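Local coordinates for ATP-dependent DNA helicase uvsW (Enterobacteria phage T4, PDB 1RIF), which couples ATP hydrolysis to unwinding of duplex DNA in the 3'-5' direction and drives branch migration of Holliday junctions during phage recombination and repair, at residues Asp82-Ile85 with Asn86-Glu89; Leu91-Lys94 with Asp95-Glu98. The protein carries 1 engineered substitution. One frame throughout, in Å; residues are numbered along the deposited sequence.

Both contacts are local, and together they cover the connection that leads out of the small N-terminal mixed sheet after strand 79-81. Interaction 1 comes first, a turn that runs into an extended segment; interaction 2 comes next, where residues 91-98 start helix 93-101. Their centres lie about 20 Å apart, and the two do not touch. Interaction 1 starts against strand 3-8 and reaches the C-terminal end of helix 116-128 through K88 and E89; interaction 2 packs on that helix directly. The connection therefore carries the chain from the N-terminal domain to the surface of the ATP-binding motor domain. This chain holds these two parts of the helicase, without the C-terminal helicase domain.

Interaction 1: Asp82-Ile85 with Asn86-Glu89; sequences DPQI and NEKE
E87 meets the carbonyl of Q84 where the turn 82-87 opens into an extended chain. Its CB lies 3.3 Å from Q84 O, the closest approach between the two residues. CG stands anti to the backbone N (chi1 -175°), and the chain runs on extended at a slant to the Q84 side chain. There OE1 comes no nearer than 4.2 Å to Q84 CG, a loose touch, with the amide and carboxylate planes 24° apart; OE2 has a long, weak ion pair with R129. The backbone beneath is held by weak bonds, N86 N to P83 O at 3.3 Å and E87 N to Q84 O at 3.5 Å. A water bridges the exit of the turn, donating to I85 O and, at 2.6 Å, to E87 O. The start is firmer: D82 OD1 takes the N-H of Q84 N at 3.0 Å, approached 42° out of the carboxylate plane, while its OD2 accepts from F7 N. I85 N also bonds D82 O. On the buried side, the outer carbons of I85 pack on V5, F62 and V65. The D82 bond defines an Asx turn, which here bends the chain out of strand 79-81 as it leaves the N-terminal mixed sheet.

Interaction 2: Leu91-Lys94 with Asp95-Glu98; sequences LSRK and DFDE
S92 and D95 meet at the start of helix 93-101 through a compact set of polar bonds. S92 OG, lying between its own backbone N and carbonyl carbon, accepts the N-H of D95 N at 2.9 Å and thereby caps the helix. The same hydroxyl gives a weak bond back to D95 OD2, and a water joins that oxygen to S92 N. The first helical turn is closed by the bond from F96 N to S92 O. R93 forms a salt bridge with D97, one turn further along the helix: R93 NE reaches D97 OD1 at 3.3 Å. This bond is almost straight, at 176°, and lies in the guanidinium plane, but it is tilted out of the carboxylate plane on its syn side. The bend of R93 at chi2 (53°) turns NE toward D97, beside the F96 ring, where it lies at the ring edge, 3.7 Å from F96 CD2. The guanidinium and ring planes stand 81° apart. NH1 makes a second salt bridge with D120, so the arginine ties D97 to the neighbouring helix. This flank, with buried F96, is the closely packed one. The K94 and E98 side chains lie on the exposed flank and meet loosely: K94 CG is 4.0 Å from E98 OE2, and K94 NZ stays 4.6 Å from the same oxygen. Helix 93-101 is thus laid against helix 116-128, with L91 and R93 touching F123, F96 resting on V122, and the rings of F96 and F123 meeting obliquely.

Interaction 1: Asp82-Ile85 with Asn86-Glu89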
loop_
_atom_site.group_PDB
_atom_site.type_symbol
_atom_site.label_atom_id
_atom_site.label_comp_id
_atom_site.label_asym_id
_atom_site.label_seq_id
_atom_site.Cartn_x
_atom_site.Cartn_y
_atom_site.Cartn_z
ATOM N N ASP A 82 -6.835 16.788 10.218
ATOM C CA ASP A 82 -5.570 17.453 9.943
ATOM C C ASP A 82 -5.467 17.577 8.421
ATOM O O ASP A 82 -5.580 16.582 7.693
ATOM C CB ASP A 82 -4.417 16.614 10.498
ATOM C CG ASP A 82 -3.092 17.345 10.471
ATOM O OD1 ASP A 82 -2.904 18.197 9.575
ATOM O OD2 ASP A 82 -2.232 17.053 11.330
ATOM N N PRO A 83 -5.275 18.804 7.914
ATOM C CA PRO A 83 -5.174 18.996 6.463
ATOM C C PRO A 83 -4.054 18.192 5.793
ATOM O O PRO A 83 -4.142 17.858 4.607
ATOM C CB PRO A 83 -4.982 20.504 6.332
ATOM C CG PRO A 83 -4.248 20.850 7.591
ATOM C CD PRO A 83 -5.007 20.064 8.627
ATOM N N GLN A 84 -3.009 17.866 6.549
ATOM C CA GLN A 84 -1.899 17.106 5.990
ATOM C C GLN A 84 -2.345 15.712 5.546
ATOM O O GLN A 84 -1.734 15.104 4.663
ATOM C CB GLN A 84 -0.774 16.979 7.009
ATOM C CG GLN A 84 0.525 16.538 6.385
ATOM C CD GLN A 84 1.584 16.208 7.411
ATOM O OE1 GLN A 84 1.567 16.723 8.529
ATOM N NE2 GLN A 84 2.528 15.352 7.028
ATOM N N ILE A 85 -3.420 15.222 6.159
ATOM C CA ILE A 85 -3.962 13.901 5.856
ATOM C C ILE A 85 -4.600 13.797 4.473
ATOM O O ILE A 85 -4.457 12.785 3.787
ATOM C CB ILE A 85 -5.010 13.489 6.920
ATOM C CG1 ILE A 85 -4.320 13.297 8.274
ATOM C CG2 ILE A 85 -5.745 12.215 6.481
ATOM C CD1 ILE A 85 -5.276 13.009 9.429
ATOM N N ASN A 86 -5.301 14.846 4.061
ATOM C CA ASN A 86 -5.976 14.839 2.768
ATOM C C ASN A 86 -5.107 15.370 1.636
ATOM O O ASN A 86 -5.579 15.532 0.517
ATOM C CB ASN A 86 -7.260 15.669 2.850
ATOM C CG ASN A 86 -8.160 15.239 3.996
ATOM O OD1 ASN A 86 -8.559 14.075 4.079
ATOM N ND2 ASN A 86 -8.486 16.177 4.882
ATOM N N GLU A 87 -3.842 15.633 1.935
ATOM C CA GLU A 87 -2.906 16.160 0.958
ATOM C C GLU A 87 -2.742 15.261 -0.271
ATOM O O GLU A 87 -2.593 14.043 -0.158
ATOM C CB GLU A 87 -1.565 16.371 1.635
ATOM C CG GLU A 87 -0.536 17.030 0.776
ATOM C CD GLU A 87 0.777 17.206 1.502
ATOM O OE1 GLU A 87 0.821 17.997 2.475
ATOM O OE2 GLU A 87 1.760 16.539 1.100
ATOM N N LYS A 88 -2.772 15.878 -1.447
ATOM C CA LYS A 88 -2.637 15.171 -2.712
ATOM C C LYS A 88 -1.353 15.611 -3.414
ATOM O O LYS A 88 -0.779 16.646 -3.083
ATOM C CB LYS A 88 -3.828 15.495 -3.614
ATOM C CG LYS A 88 -5.187 15.295 -2.985
ATOM C CD LYS A 88 -5.551 13.833 -2.907
ATOM C CE LYS A 88 -6.928 13.638 -2.298
ATOM N NZ LYS A 88 -7.365 12.217 -2.340
ATOM N N GLU A 89 -0.898 14.818 -4.380
ATOM C CA GLU A 89 0.302 15.160 -5.141
ATOM C C GLU A 89 -0.017 16.347 -6.028
ATOM O O GLU A 89 -1.070 16.389 -6.665
ATOM C CB GLU A 89 0.737 13.999 -6.040
ATOM C CG GLU A 89 1.692 13.036 -5.387
ATOM C CD GLU A 89 3.041 13.651 -5.131
ATOM O OE1 GLU A 89 3.829 13.819 -6.083
ATOM O OE2 GLU A 89 3.306 13.980 -3.965
HETATM O O HOH W 1 -3.475 12.022 1.209
#

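Interaction 2: Leu91-Lys94 with Asp95-Glu98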
loop_
_atom_site.group_PDB
_atom_site.type_symbol
_atom_site.label_atom_id
_atom_site.label_comp_id
_atom_site.label_asym_id
_atom_site.label_seq_id
_atom_site.Cartn_x
_atom_site.Cartn_y
_atom_site.Cartn_z
ATOM N N LEU A 91 0.272 17.386 -9.015
ATOM C CA LEU A 91 0.588 16.906 -10.343
ATOM C C LEU A 91 -0.675 17.085 -11.166
ATOM O O LEU A 91 -1.700 16.475 -10.877
ATOM C CB LEU A 91 0.994 15.425 -10.254
ATOM C CG LEU A 91 1.678 14.639 -11.386
ATOM C CD1 LEU A 91 0.637 14.127 -12.331
ATOM C CD2 LEU A 91 2.713 15.498 -12.100
ATOM N N SER A 92 -0.611 17.959 -12.166
ATOM C CA SER A 92 -1.755 18.195 -13.035
ATOM C C SER A 92 -1.730 17.117 -14.101
ATOM O O SER A 92 -0.676 16.562 -14.398
ATOM C CB SER A 92 -1.650 19.568 -13.700
ATOM O OG SER A 92 -0.533 19.636 -14.573
ATOM N N ARG A 93 -2.878 16.809 -14.683
ATOM C CA ARG A 93 -2.893 15.784 -15.710
ATOM C C ARG A 93 -2.023 16.261 -16.868
ATOM O O ARG A 93 -1.434 15.457 -17.592
ATOM C CB ARG A 93 -4.324 15.509 -16.183
ATOM C CG ARG A 93 -4.433 14.322 -17.138
ATOM C CD ARG A 93 -3.787 13.063 -16.552
ATOM N NE ARG A 93 -3.610 12.011 -17.553
ATOM C CZ ARG A 93 -4.380 10.932 -17.663
ATOM N NH1 ARG A 93 -5.398 10.739 -16.836
ATOM N NH2 ARG A 93 -4.135 10.046 -18.609
ATOM N N LYS A 94 -1.936 17.580 -17.021
ATOM C CA LYS A 94 -1.139 18.188 -18.082
ATOM C C LYS A 94 0.343 17.899 -17.890
ATOM O O LYS A 94 1.040 17.506 -18.832
ATOM C CB LYS A 94 -1.344 19.701 -18.099
ATOM C CG LYS A 94 -0.714 20.397 -19.291
ATOM C CD LYS A 94 -1.516 20.124 -20.565
ATOM C CE LYS A 94 -0.933 20.840 -21.796
ATOM N NZ LYS A 94 -0.961 22.338 -21.720
ATOM N N ASP A 95 0.835 18.097 -16.672
ATOM C CA ASP A 95 2.244 17.855 -16.415
ATOM C C ASP A 95 2.548 16.367 -16.349
ATOM O O ASP A 95 3.677 15.942 -16.621
ATOM C CB ASP A 95 2.692 18.567 -15.140
ATOM C CG ASP A 95 2.704 20.083 -15.300
ATOM O OD1 ASP A 95 3.194 20.575 -16.342
ATOM O OD2 ASP A 95 2.229 20.786 -14.385
ATOM N N PHE A 96 1.542 15.569 -16.001
ATOM C CA PHE A 96 1.740 14.132 -15.945
ATOM C C PHE A 96 1.972 13.651 -17.364
ATOM O O PHE A 96 2.903 12.896 -17.629
ATOM C CB PHE A 96 0.510 13.422 -15.379
ATOM C CG PHE A 96 0.604 11.921 -15.428
ATOM C CD1 PHE A 96 1.585 11.248 -14.713
ATOM C CD2 PHE A 96 -0.293 11.182 -16.187
ATOM C CE1 PHE A 96 1.673 9.856 -14.751
ATOM C CE2 PHE A 96 -0.212 9.791 -16.229
ATOM C CZ PHE A 96 0.774 9.129 -15.507
ATOM N N ASP A 97 1.119 14.089 -18.284
ATOM C CA ASP A 97 1.261 13.670 -19.667
ATOM C C ASP A 97 2.585 14.144 -20.238
ATOM O O ASP A 97 3.216 13.423 -21.014
ATOM C CB ASP A 97 0.084 14.165 -20.504
ATOM C CG ASP A 97 -1.226 13.499 -20.113
ATOM O OD1 ASP A 97 -1.225 12.283 -19.797
ATOM O OD2 ASP A 97 -2.263 14.193 -20.135
ATOM N N GLU A 98 3.011 15.345 -19.845
ATOM C CA GLU A 98 4.297 15.888 -20.288
ATOM C C GLU A 98 5.408 14.952 -19.801
ATOM O O GLU A 98 6.315 14.594 -20.556
ATOM C CB GLU A 98 4.514 17.278 -19.697
ATOM C CG GLU A 98 4.512 18.405 -20.715
ATOM C CD GLU A 98 4.024 19.727 -20.109
ATOM O OE1 GLU A 98 4.636 20.201 -19.119
ATOM O OE2 GLU A 98 3.024 20.287 -20.625
HETATM O O HOH W 2 1.948 19.409 -11.996
#